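Local coordinates for protein type I modular polyketide synthase (Streptomyces albus subsp. albus, PDB 6IYT) that probably selects an ethylmalonyl-type extender unit from its coenzyme A thioester and loads it onto the carrier protein during salinomycin polyketide assembly, at residues A148-V153 and F189-S194; M135-L140 and S167-A172; Q128-A133 and F391-A396; L184-F189 and Q233-R238. All coordinates share one frame; numbering follows the deposited sequence.

Interaction 1. Residues A148-V153 and F189-S194; sequences ARFAEV and FTVMVS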
loop_
_atom_site.group_PDB
_atom_site.type_symbol
_atom_site.label_atom_id
_atom_site.label_comp_id
_atom_site.label_asym_id
_atom_site.label_seq_id
_atom_site.Cartn_x
_atom_site.Cartn_y
_atom_site.Cartn_z
ATOM N N ALA A 148 2.433 -2.695 17.446
ATOM C CA ALA A 148 2.386 -1.486 18.274
ATOM C C ALA A 148 1.617 -0.371 17.600
ATOM O O ALA A 148 0.847 0.344 18.250
ATOM C CB ALA A 148 3.792 -1.018 18.606
ATOM N N ARG A 149 1.913 -0.135 16.323
ATOM C CA ARG A 149 1.256 0.904 15.600
ATOM C C ARG A 149 -0.184 0.556 15.386
ATOM O O ARG A 149 -1.063 1.410 15.525
ATOM C CB ARG A 149 1.946 1.167 14.279
ATOM C CG ARG A 149 1.318 2.317 13.507
ATOM C CD ARG A 149 1.438 3.636 14.260
ATOM N NE ARG A 149 1.202 4.764 13.365
ATOM C CZ ARG A 149 0.778 5.959 13.737
ATOM N NH1 ARG A 149 0.695 6.923 12.835
ATOM N NH2 ARG A 149 0.545 6.226 15.012
ATOM N N PHE A 150 -0.444 -0.721 15.120
ATOM C CA PHE A 150 -1.820 -1.204 14.932
ATOM C C PHE A 150 -2.653 -0.988 16.218
ATOM O O PHE A 150 -3.713 -0.426 16.157
ATOM C CB PHE A 150 -1.809 -2.692 14.493
ATOM C CG PHE A 150 -3.178 -3.277 14.213
ATOM C CD1 PHE A 150 -4.032 -3.631 15.254
ATOM C CD2 PHE A 150 -3.557 -3.593 12.915
ATOM C CE1 PHE A 150 -5.268 -4.187 14.988
ATOM C CE2 PHE A 150 -4.768 -4.213 12.657
ATOM C CZ PHE A 150 -5.630 -4.478 13.698
ATOM N N ALA A 151 -2.022 -1.177 17.381
ATOM C CA ALA A 151 -2.702 -0.936 18.657
ATOM C C ALA A 151 -3.059 0.522 18.843
ATOM O O ALA A 151 -4.185 0.832 19.275
ATOM C CB ALA A 151 -1.844 -1.419 19.817
ATOM N N GLU A 152 -2.136 1.424 18.493
ATOM C CA GLU A 152 -2.391 2.876 18.603
ATOM C C GLU A 152 -3.562 3.267 17.733
ATOM O O GLU A 152 -4.417 4.053 18.135
ATOM C CB GLU A 152 -1.164 3.700 18.174
ATOM C CG GLU A 152 0.109 3.415 18.960
ATOM C CD GLU A 152 1.301 4.287 18.513
ATOM O OE1 GLU A 152 1.225 4.906 17.411
ATOM O OE2 GLU A 152 2.266 4.433 19.317
ATOM N N VAL A 153 -3.530 2.828 16.481
ATOM C CA VAL A 153 -4.525 3.252 15.528
ATOM C C VAL A 153 -5.912 2.616 15.822
ATOM O O VAL A 153 -6.922 3.297 15.817
ATOM C CB VAL A 153 -4.100 2.890 14.120
ATOM C CG1 VAL A 153 -5.184 3.309 13.137
ATOM C CG2 VAL A 153 -2.771 3.564 13.782
ATOM N N PHE A 189 -8.165 1.217 7.038
ATOM C CA PHE A 189 -7.505 2.375 7.571
ATOM C C PHE A 189 -6.413 1.978 8.584
ATOM O O PHE A 189 -5.281 2.405 8.466
ATOM C CB PHE A 189 -8.527 3.280 8.245
ATOM C CG PHE A 189 -7.925 4.355 9.087
ATOM C CD1 PHE A 189 -7.519 5.549 8.514
ATOM C CD2 PHE A 189 -7.946 4.261 10.441
ATOM C CE1 PHE A 189 -7.008 6.583 9.285
ATOM C CE2 PHE A 189 -7.469 5.285 11.230
ATOM C CZ PHE A 189 -7.000 6.462 10.643
ATOM N N THR A 190 -6.749 1.084 9.503
ATOM C CA THR A 190 -5.818 0.698 10.553
ATOM C C THR A 190 -4.655 -0.046 9.953
ATOM O O THR A 190 -3.512 0.258 10.257
ATOM C CB THR A 190 -6.492 -0.170 11.641
ATOM O OG1 THR A 190 -6.833 -1.449 11.101
ATOM C CG2 THR A 190 -7.685 0.494 12.119
ATOM N N VAL A 191 -4.940 -0.903 9.000
ATOM C CA VAL A 191 -3.895 -1.706 8.385
ATOM C C VAL A 191 -2.948 -0.811 7.537
ATOM O O VAL A 191 -1.711 -0.922 7.652
ATOM C CB VAL A 191 -4.480 -2.829 7.527
ATOM C CG1 VAL A 191 -3.424 -3.407 6.633
ATOM C CG2 VAL A 191 -5.086 -3.907 8.396
ATOM N N MET A 192 -3.513 0.140 6.791
ATOM C CA MET A 192 -2.682 0.984 5.864
ATOM C C MET A 192 -1.784 1.945 6.650
ATOM O O MET A 192 -0.592 2.108 6.353
ATOM C CB MET A 192 -3.581 1.770 4.924
ATOM C CG MET A 192 -4.086 0.966 3.760
ATOM S SD MET A 192 -4.916 1.989 2.510
ATOM C CE MET A 192 -6.256 2.672 3.427
ATOM N N VAL A 193 -2.324 2.521 7.693
ATOM C CA VAL A 193 -1.533 3.389 8.513
ATOM C C VAL A 193 -0.428 2.598 9.199
ATOM O O VAL A 193 0.698 3.084 9.338
ATOM C CB VAL A 193 -2.410 4.108 9.568
ATOM C CG1 VAL A 193 -1.530 4.872 10.545
ATOM C CG2 VAL A 193 -3.417 5.048 8.894
ATOM N N SER A 194 -0.743 1.393 9.679
ATOM C CA SER A 194 0.241 0.620 10.439
ATOM C C SER A 194 1.332 0.047 9.554
ATOM O O SER A 194 2.478 -0.125 9.993
ATOM C CB SER A 194 -0.430 -0.519 11.203
ATOM O OG SER A 194 -1.431 -0.015 12.059
HETATM O O HOH W 1 1.979 5.113 10.560
#

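Interaction 2. Residues M135-L140 and S167-A172; sequences MAVELL and SVVRGA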
loop_
_atom_site.group_PDB
_atom_site.type_symbol
_atom_site.label_atom_id
_atom_site.label_comp_id
_atom_site.label_asym_id
_atom_site.label_seq_id
_atom_site.Cartn_x
_atom_site.Cartn_y
_atom_site.Cartn_z
ATOM N N MET A 135 -5.854 -11.204 6.186
ATOM C CA MET A 135 -4.819 -10.141 6.148
ATOM C C MET A 135 -4.464 -9.626 7.558
ATOM O O MET A 135 -5.322 -9.551 8.443
ATOM C CB MET A 135 -5.285 -8.956 5.275
ATOM C CG MET A 135 -6.471 -8.189 5.850
ATOM S SD MET A 135 -6.952 -6.851 4.754
ATOM C CE MET A 135 -5.622 -5.706 5.032
ATOM N N ALA A 136 -3.188 -9.301 7.740
ATOM C CA ALA A 136 -2.652 -8.626 8.949
ATOM C C ALA A 136 -2.378 -9.540 10.133
ATOM O O ALA A 136 -1.617 -9.183 11.007
ATOM C CB ALA A 136 -3.528 -7.458 9.385
ATOM N N VAL A 137 -3.043 -10.690 10.181
ATOM C CA VAL A 137 -2.917 -11.587 11.324
ATOM C C VAL A 137 -1.463 -12.030 11.513
ATOM O O VAL A 137 -0.940 -11.983 12.591
ATOM C CB VAL A 137 -3.811 -12.848 11.178
ATOM C CG1 VAL A 137 -3.604 -13.772 12.374
ATOM C CG2 VAL A 137 -5.261 -12.452 11.060
ATOM N N GLU A 138 -0.831 -12.470 10.449
ATOM C CA GLU A 138 0.487 -13.048 10.570
ATOM C C GLU A 138 1.492 -11.959 10.877
ATOM O O GLU A 138 2.406 -12.163 11.658
ATOM C CB GLU A 138 0.886 -13.787 9.300
ATOM C CG GLU A 138 2.199 -14.532 9.442
ATOM C CD GLU A 138 2.604 -15.259 8.164
ATOM O OE1 GLU A 138 3.790 -15.703 8.083
ATOM O OE2 GLU A 138 1.775 -15.291 7.208
ATOM N N LEU A 139 1.203 -10.734 10.432
ATOM C CA LEU A 139 2.100 -9.627 10.724
ATOM C C LEU A 139 1.932 -9.086 12.164
ATOM O O LEU A 139 2.906 -8.826 12.842
ATOM C CB LEU A 139 1.937 -8.514 9.686
ATOM C CG LEU A 139 3.093 -7.546 9.600
ATOM C CD1 LEU A 139 4.392 -8.281 9.311
ATOM C CD2 LEU A 139 2.822 -6.479 8.553
ATOM N N LEU A 140 0.707 -9.132 12.691
ATOM C CA LEU A 140 0.509 -8.861 14.079
ATOM C C LEU A 140 1.338 -9.816 14.927
ATOM O O LEU A 140 1.896 -9.408 15.929
ATOM C CB LEU A 140 -0.956 -8.973 14.477
ATOM C CG LEU A 140 -1.915 -7.838 14.028
ATOM C CD1 LEU A 140 -3.331 -8.234 14.376
ATOM C CD2 LEU A 140 -1.599 -6.513 14.647
ATOM N N SER A 167 -9.756 -8.080 17.074
ATOM C CA SER A 167 -10.618 -9.286 17.097
ATOM C C SER A 167 -11.235 -9.526 15.717
ATOM O O SER A 167 -11.405 -10.655 15.287
ATOM C CB SER A 167 -11.725 -9.166 18.140
ATOM O OG SER A 167 -11.189 -9.078 19.441
ATOM N N VAL A 168 -11.680 -8.457 15.083
ATOM C CA VAL A 168 -12.277 -8.562 13.780
ATOM C C VAL A 168 -11.254 -9.054 12.762
ATOM O O VAL A 168 -11.522 -9.987 11.966
ATOM C CB VAL A 168 -12.901 -7.207 13.338
ATOM C CG1 VAL A 168 -13.137 -7.188 11.847
ATOM C CG2 VAL A 168 -14.212 -6.988 14.056
ATOM N N VAL A 169 -10.053 -8.490 12.833
ATOM C CA VAL A 169 -8.973 -8.897 11.973
ATOM C C VAL A 169 -8.606 -10.366 12.169
ATOM O O VAL A 169 -8.378 -11.099 11.187
ATOM C CB VAL A 169 -7.744 -8.001 12.203
ATOM C CG1 VAL A 169 -6.473 -8.673 11.734
ATOM C CG2 VAL A 169 -7.951 -6.674 11.493
ATOM N N ARG A 170 -8.664 -10.829 13.418
ATOM C CA ARG A 170 -8.352 -12.241 13.728
ATOM C C ARG A 170 -9.572 -13.181 13.526
ATOM O O ARG A 170 -9.446 -14.406 13.625
ATOM C CB ARG A 170 -7.840 -12.360 15.157
ATOM C CG ARG A 170 -6.506 -11.668 15.396
ATOM C CD ARG A 170 -5.994 -11.934 16.790
ATOM N NE ARG A 170 -4.702 -11.303 17.034
ATOM C CZ ARG A 170 -3.528 -11.829 16.715
ATOM N NH1 ARG A 170 -2.410 -11.161 16.989
ATOM N NH2 ARG A 170 -3.456 -12.985 16.083
ATOM N N GLY A 171 -10.717 -12.614 13.169
ATOM C CA GLY A 171 -11.936 -13.398 12.964
ATOM C C GLY A 171 -12.387 -14.114 14.212
ATOM O O GLY A 171 -12.782 -15.299 14.152
ATOM N N ALA A 172 -12.238 -13.465 15.351
ATOM C CA ALA A 172 -12.649 -14.044 16.607
ATOM C C ALA A 172 -14.155 -14.357 16.562
ATOM O O ALA A 172 -14.912 -13.737 15.818
ATOM C CB ALA A 172 -12.333 -13.105 17.750
HETATM O O HOH W 2 -8.005 -10.134 8.547
#

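Interaction 3. Residues Q128-A133 and F391-A396; sequences QGSQWA and FVESSA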
loop_
_atom_site.group_PDB
_atom_site.type_symbol
_atom_site.label_atom_id
_atom_site.label_comp_id
_atom_site.label_asym_id
_atom_site.label_seq_id
_atom_site.Cartn_x
_atom_site.Cartn_y
_atom_site.Cartn_z
ATOM N N GLN A 128 -10.788 0.745 -1.416
ATOM C CA GLN A 128 -11.184 -0.646 -1.302
ATOM C C GLN A 128 -10.636 -1.429 -2.473
ATOM O O GLN A 128 -10.325 -0.863 -3.524
ATOM C CB GLN A 128 -12.700 -0.781 -1.217
ATOM C CG GLN A 128 -13.190 -0.978 0.191
ATOM C CD GLN A 128 -14.669 -0.746 0.336
ATOM O OE1 GLN A 128 -15.497 -1.608 -0.013
ATOM N NE2 GLN A 128 -15.022 0.412 0.810
ATOM N N GLY A 129 -10.420 -2.718 -2.259
ATOM C CA GLY A 129 -9.835 -3.582 -3.283
ATOM C C GLY A 129 -8.589 -4.269 -2.757
ATOM O O GLY A 129 -8.124 -5.289 -3.323
ATOM N N SER A 130 -8.037 -3.696 -1.681
ATOM C CA SER A 130 -6.798 -4.180 -1.028
ATOM C C SER A 130 -7.005 -5.470 -0.205
ATOM O O SER A 130 -6.038 -6.083 0.256
ATOM C CB SER A 130 -6.269 -3.072 -0.088
ATOM O OG SER A 130 -5.120 -2.504 -0.645
ATOM N N GLN A 131 -8.236 -5.693 0.211
ATOM C CA GLN A 131 -8.492 -6.553 1.342
ATOM C C GLN A 131 -8.313 -8.018 0.939
ATOM O O GLN A 131 -8.643 -8.396 -0.181
ATOM C CB GLN A 131 -9.948 -6.298 1.878
ATOM C CG GLN A 131 -11.066 -6.599 0.878
ATOM C CD GLN A 131 -11.491 -5.401 0.020
ATOM O OE1 GLN A 131 -10.757 -4.433 -0.122
ATOM N NE2 GLN A 131 -12.723 -5.453 -0.514
ATOM N N TRP A 132 -7.902 -8.855 1.887
ATOM C CA TRP A 132 -8.011 -10.290 1.736
ATOM C C TRP A 132 -8.241 -10.997 3.069
ATOM O O TRP A 132 -7.908 -10.482 4.141
ATOM C CB TRP A 132 -6.781 -10.866 1.034
ATOM C CG TRP A 132 -5.455 -10.435 1.611
ATOM C CD1 TRP A 132 -4.751 -9.308 1.295
ATOM C CD2 TRP A 132 -4.595 -11.215 2.465
ATOM N NE1 TRP A 132 -3.517 -9.340 1.892
ATOM C CE2 TRP A 132 -3.393 -10.508 2.605
ATOM C CE3 TRP A 132 -4.743 -12.443 3.144
ATOM C CZ2 TRP A 132 -2.332 -11.000 3.338
ATOM C CZ3 TRP A 132 -3.685 -12.924 3.862
ATOM C CH2 TRP A 132 -2.521 -12.182 4.003
ATOM N N ALA A 133 -8.953 -12.114 2.996
ATOM C CA ALA A 133 -9.365 -12.811 4.182
ATOM C C ALA A 133 -8.143 -13.331 4.910
ATOM O O ALA A 133 -7.294 -14.015 4.318
ATOM C CB ALA A 133 -10.302 -13.955 3.822
ATOM N N PHE A 391 7.398 5.055 -5.330
ATOM C CA PHE A 391 6.005 5.062 -4.925
ATOM C C PHE A 391 5.801 3.836 -4.100
ATOM O O PHE A 391 5.941 2.723 -4.622
ATOM C CB PHE A 391 5.077 4.980 -6.146
ATOM C CG PHE A 391 5.063 6.239 -7.003
ATOM C CD1 PHE A 391 6.145 6.567 -7.794
ATOM C CD2 PHE A 391 3.932 7.018 -7.093
ATOM C CE1 PHE A 391 6.095 7.666 -8.644
ATOM C CE2 PHE A 391 3.943 8.200 -7.823
ATOM C CZ PHE A 391 5.033 8.520 -8.602
ATOM N N VAL A 392 5.486 4.003 -2.828
ATOM C CA VAL A 392 5.325 2.850 -1.947
ATOM C C VAL A 392 3.859 2.726 -1.590
ATOM O O VAL A 392 3.287 3.637 -1.001
ATOM C CB VAL A 392 6.157 3.020 -0.658
ATOM C CG1 VAL A 392 5.838 1.914 0.359
ATOM C CG2 VAL A 392 7.626 3.090 -0.980
ATOM N N GLU A 393 3.213 1.653 -2.034
ATOM C CA GLU A 393 1.815 1.453 -1.719
ATOM C C GLU A 393 1.695 0.729 -0.388
ATOM O O GLU A 393 2.080 -0.420 -0.252
ATOM C CB GLU A 393 1.068 0.735 -2.859
ATOM C CG GLU A 393 -0.441 0.644 -2.615
ATOM C CD GLU A 393 -1.151 -0.214 -3.622
ATOM O OE1 GLU A 393 -0.965 0.024 -4.836
ATOM O OE2 GLU A 393 -1.977 -1.082 -3.202
ATOM N N SER A 394 1.208 1.460 0.605
ATOM C CA SER A 394 1.146 1.013 1.987
ATOM C C SER A 394 -0.137 0.200 2.243
ATOM O O SER A 394 -1.027 0.643 2.981
ATOM C CB SER A 394 1.195 2.234 2.908
ATOM O OG SER A 394 1.372 1.865 4.271
ATOM N N SER A 395 -0.234 -0.964 1.592
ATOM C CA SER A 395 -1.492 -1.714 1.526
ATOM C C SER A 395 -1.281 -3.233 1.670
ATOM O O SER A 395 -0.186 -3.719 1.559
ATOM C CB SER A 395 -2.170 -1.445 0.195
ATOM O OG SER A 395 -1.458 -2.044 -0.844
ATOM N N ALA A 396 -2.376 -3.943 1.943
ATOM C CA ALA A 396 -2.374 -5.384 2.112
ATOM C C ALA A 396 -2.239 -6.133 0.768
ATOM O O ALA A 396 -1.905 -7.284 0.755
ATOM C CB ALA A 396 -3.657 -5.809 2.820
#

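Interaction 4. Residues L184-F189 and Q233-R238; sequences LQPVLF and QVVVLR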
loop_
_atom_site.group_PDB
_atom_site.type_symbol
_atom_site.label_atom_id
_atom_site.label_comp_id
_atom_site.label_asym_id
_atom_site.label_seq_id
_atom_site.Cartn_x
_atom_site.Cartn_y
_atom_site.Cartn_z
ATOM N N LEU A 184 -15.112 -2.939 7.277
ATOM C CA LEU A 184 -13.953 -2.981 6.391
ATOM C C LEU A 184 -13.174 -1.668 6.335
ATOM O O LEU A 184 -11.926 -1.669 6.385
ATOM C CB LEU A 184 -14.405 -3.376 4.985
ATOM C CG LEU A 184 -13.329 -3.547 3.942
ATOM C CD1 LEU A 184 -12.377 -4.632 4.393
ATOM C CD2 LEU A 184 -13.977 -3.912 2.596
ATOM N N GLN A 185 -13.865 -0.545 6.117
ATOM C CA GLN A 185 -13.117 0.703 5.906
ATOM C C GLN A 185 -12.259 1.061 7.141
ATOM O O GLN A 185 -11.109 1.389 7.002
ATOM C CB GLN A 185 -14.015 1.845 5.491
ATOM C CG GLN A 185 -14.666 1.627 4.141
ATOM C CD GLN A 185 -15.202 2.912 3.512
ATOM O OE1 GLN A 185 -14.992 4.010 4.029
ATOM N NE2 GLN A 185 -15.816 2.779 2.350
ATOM N N PRO A 186 -12.817 0.941 8.356
ATOM C CA PRO A 186 -11.937 1.289 9.465
ATOM C C PRO A 186 -10.826 0.280 9.697
ATOM O O PRO A 186 -9.704 0.665 10.129
ATOM C CB PRO A 186 -12.910 1.344 10.686
ATOM C CG PRO A 186 -14.248 1.638 10.076
ATOM C CD PRO A 186 -14.221 0.820 8.791
ATOM N N VAL A 187 -11.062 -0.980 9.326
ATOM C CA VAL A 187 -9.999 -1.996 9.415
ATOM C C VAL A 187 -8.888 -1.729 8.363
ATOM O O VAL A 187 -7.724 -1.696 8.699
ATOM C CB VAL A 187 -10.552 -3.393 9.243
ATOM C CG1 VAL A 187 -9.432 -4.361 8.964
ATOM C CG2 VAL A 187 -11.321 -3.798 10.480
ATOM N N LEU A 188 -9.290 -1.415 7.127
ATOM C CA LEU A 188 -8.336 -1.009 6.080
ATOM C C LEU A 188 -7.503 0.196 6.478
ATOM O O LEU A 188 -6.319 0.241 6.201
ATOM C CB LEU A 188 -9.075 -0.710 4.784
ATOM C CG LEU A 188 -9.028 -1.677 3.604
ATOM C CD1 LEU A 188 -8.651 -3.088 3.951
ATOM C CD2 LEU A 188 -10.306 -1.612 2.771
ATOM N N PHE A 189 -8.165 1.217 7.038
ATOM C CA PHE A 189 -7.505 2.375 7.571
ATOM C C PHE A 189 -6.413 1.978 8.584
ATOM O O PHE A 189 -5.281 2.405 8.466
ATOM C CB PHE A 189 -8.527 3.280 8.245
ATOM C CG PHE A 189 -7.925 4.355 9.087
ATOM C CD1 PHE A 189 -7.519 5.549 8.514
ATOM C CD2 PHE A 189 -7.946 4.261 10.441
ATOM C CE1 PHE A 189 -7.008 6.583 9.285
ATOM C CE2 PHE A 189 -7.469 5.285 11.230
ATOM C CZ PHE A 189 -7.000 6.462 10.643
ATOM N N GLN A 233 -12.330 8.791 13.297
ATOM C CA GLN A 233 -13.714 9.135 13.382
ATOM C C GLN A 233 -14.334 9.429 12.009
ATOM O O GLN A 233 -15.472 9.018 11.753
ATOM C CB GLN A 233 -13.916 10.321 14.338
ATOM C CG GLN A 233 -15.355 10.564 14.693
ATOM C CD GLN A 233 -15.544 11.642 15.760
ATOM O OE1 GLN A 233 -14.590 12.182 16.297
ATOM N NE2 GLN A 233 -16.785 11.866 16.136
ATOM N N VAL A 234 -13.563 10.031 11.097
ATOM C CA VAL A 234 -14.038 10.247 9.743
ATOM C C VAL A 234 -14.333 8.924 9.056
ATOM O O VAL A 234 -15.412 8.748 8.450
ATOM C CB VAL A 234 -13.069 11.058 8.883
ATOM C CG1 VAL A 234 -13.531 11.088 7.466
ATOM C CG2 VAL A 234 -12.923 12.480 9.398
ATOM N N VAL A 235 -13.393 7.997 9.105
ATOM C CA VAL A 235 -13.594 6.745 8.370
ATOM C C VAL A 235 -14.718 5.896 8.972
ATOM O O VAL A 235 -15.521 5.326 8.226
ATOM C CB VAL A 235 -12.299 5.916 8.187
ATOM C CG1 VAL A 235 -11.834 5.317 9.488
ATOM C CG2 VAL A 235 -12.537 4.813 7.162
ATOM N N VAL A 236 -14.880 5.944 10.290
ATOM C CA VAL A 236 -15.955 5.212 10.948
ATOM C C VAL A 236 -17.310 5.809 10.572
ATOM O O VAL A 236 -18.197 5.109 10.129
ATOM C CB VAL A 236 -15.803 5.204 12.484
ATOM C CG1 VAL A 236 -17.087 4.655 13.148
ATOM C CG2 VAL A 236 -14.613 4.355 12.895
ATOM N N LEU A 237 -17.460 7.110 10.701
ATOM C CA LEU A 237 -18.777 7.707 10.507
ATOM C C LEU A 237 -19.191 7.701 9.057
ATOM O O LEU A 237 -20.354 7.498 8.754
ATOM C CB LEU A 237 -18.825 9.121 11.047
ATOM C CG LEU A 237 -18.752 9.253 12.558
ATOM C CD1 LEU A 237 -18.819 10.740 12.925
ATOM C CD2 LEU A 237 -19.847 8.459 13.262
ATOM N N ARG A 238 -18.274 8.030 8.162
ATOM C CA ARG A 238 -18.602 8.021 6.766
ATOM C C ARG A 238 -18.976 6.628 6.269
ATOM O O ARG A 238 -19.955 6.473 5.557
ATOM C CB ARG A 238 -17.504 8.614 5.921
ATOM C CG ARG A 238 -18.062 9.108 4.598
ATOM C CD ARG A 238 -17.038 9.925 3.821
ATOM N NE ARG A 238 -15.949 9.091 3.314
ATOM C CZ ARG A 238 -14.960 9.567 2.561
ATOM N NH1 ARG A 238 -14.919 10.857 2.289
ATOM N NH2 ARG A 238 -14.045 8.741 2.038
HETATM O O HOH W 3 -15.438 6.323 2.986
#

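Interaction 1. Residues A148-V153 and F189-S194
Helices 148-153 and 189-194 run in roughly opposite directions, 137° between their N-to-C axes, and come within 8.8 Å of each other, with the alpha carbons of Arg149 and Ser194 facing at one end and those of Val153 and Thr190 at the other. Val153 is the knob of the contact, set in a hole formed by Phe189, Thr190, Val193 and Ser194. Its two methyls divide the work: CG1, anti to the backbone N (chi1 178°), presses on Phe189 CE2 at 3.6 Å and on the backbone of Thr190, while CG2 meets Val193 CG1 at 3.7 Å. Beta-branched valine is short and broad, and its two methyls fill the hole from one stem. This knobs-into-holes fit joins helix 144-158 to helix 181-200, a long helix of the acyltransferase's large alpha/beta-hydrolase-like subdomain whose residues here are buried. Ser194 is small enough for Phe150 to come close, its OG lying 3.1 Å from Phe150 CA; that hydroxyl turns back to its own helix and donates to Thr190 O at 2.8 Å, sharing this carbonyl with Ser194 N, which arrives from the opposite face. Thr190 settles its own hydroxyl in a similar way, on Val187 O. The Phe150 ring, at whose edge Val191 CG2 lies, extends on to helix 165-170. On the other flank Arg149 is bent at chi2 (63°), and Val193 CG1 approaches its guanidinium obliquely, 3.8 Å from Arg149 NH1. Arg149 NH2 donates to Glu152 OE1 at 2.8 Å within a salt bridge, close to the guanidinium plane, and a water accepts from Arg149 NE while donating to Val193 O.

Interaction 2. Residues M135-L140 and S167-A172
The first turn of helix 137-142, with Ala136 at its N-cap position, lies against the last turn of helix 165-170, the alpha carbons of Val137 and Arg170 being 6.0 Å apart. Val169 points into the gap between the two backbones. Its CG1, anti to the backbone N (chi1 159°), is met by Ala136 CB at 4.0 Å, Val137 CG2 at 4.0 Å and Leu140 CD1 at 4.1 Å, a compact apolar cluster in which the short alanine lets the chains approach. Val137 CG2 also rests on Val169 O at 3.4 Å. One water bridges two backbone carbonyls, donating to Met135 O and to Val169 O. The Arg170 chain, extended from CG to NE, carries the guanidinium across to helix 137-142. Leu140 CD1 lies over one face of that group, Leu140 CB approaches NH1 at 3.6 Å, and Val137 CG1 stands obliquely near NH2. The Arg170 charge is met by salt bridges, NE to Glu166 and NH1 to Asp141. Gly171, at positive phi, suits the turn that ends the second helix: a Schellman motif, here closing a helix packed against the start of another in a helical layer of the acyltransferase.

Interaction 3. Residues Q128-A133 and F391-A396
An indole N-H spent on a backbone carbonyl ties together two segments 258 residues apart at their closest ends: Trp132 NE1 donates to Ala396 O at 2.8 Å, with an N-H...O angle of 149°. The acceptor lies close to the indole plane, yet the donor stands above the carbonyl plane, 50° out of it, away from the usual lone-pair direction. Trp132 CG sits between its backbone N and carbonyl carbon (chi1 50°), which swings the ring toward Ala396, whose CB packs against Trp132 CD1 at 4.0 Å. Alanine suits this place because its methyl also fits close to Ser130 O, at 3.5 Å. Both loops follow neighbouring parallel strands, 120-125 and 388-393, of the central sheet in this alpha/beta-hydrolase-like domain, so the contact joins their C-terminal ends, where active sites of such folds commonly lie. Nearer the strand end, Ser130 OG comes 3.2 Å from Ser395 CB and is hydrogen-bonded to His397 O. Ser395 OG donates to Glu393 OE2 at 2.6 Å, meeting it on the anti side, while the backbone N-H groups of Val399 and Leu400 bind the same carboxylate; together they would stabilise its negative charge in this buried place. Ahead of the tryptophan, Gln131 OE1 accepts from Gly129 N within the same loop.

Interaction 4. Residues L184-F189 and Q233-R238
Val235 faces the gap between helices 184-189 and 233-238 and splits its two methyls between three residues. CG1 stands over one face of the Phe189 ring, 4.0 Å from Phe189 CG, and at the same distance from Pro186 CA; CG2 meets Gln185 CB at 3.7 Å and lies equally close to the Gln185 carbonyl oxygen. The first torsion explains this fork: with CG1 between the backbone N and the carbonyl carbon (chi1 71°), each methyl is turned to a different part of the opposite helix. Beta-branched valine suits the place, since one methyl reaches Phe189 and Pro186, the other Gln185. Pro186 turns the CG edge of its puckered ring to Val236 CG2, 3.9 Å away, the two side chains meeting at about a right angle. Having no N-H, it also interrupts the bonding of its own helix and allows the kink there. The helices run nearly antiparallel, 160° between directions and 8.6 Å apart at closest approach. Beyond this apolar patch Gln185, extended past CG, sends its amide oxygen to a water that donates to OE1 at 2.6 Å and accepts from Arg238 NE at 2.8 Å, lying in the guanidinium plane. Arg238 NH1 is bound in turn by Asn369. The chemistry thus implies two zones: an apolar interface moulded by valine methyls, and a polar link in which one water satisfies both Gln185 OE1 and Arg238 NE.

Helix 181-200 is shared by interactions 1 and 4: interaction 4 uses its earlier turns, interaction 1 the following ones, and they have Phe189 in common, with centres about 12 Å apart. Interaction 2 lies about 12 Å from interaction 1 and touches it through Phe150 against Leu140 and Val169; its segments alternate with those of interaction 1 along the chain, and it closes before interaction 4 opens. Interaction 3 brackets all three in sequence, near the middle of the molecule. Ser394 OG probably hydrogen-bonds to Met192 O, joining the turn after strand 388-393 to helix 181-200. Together the contacts hold successive helices 137-142, 144-158, 165-170 and 181-200, and the later 228-245, against the acyltransferase domain's parallel sheet.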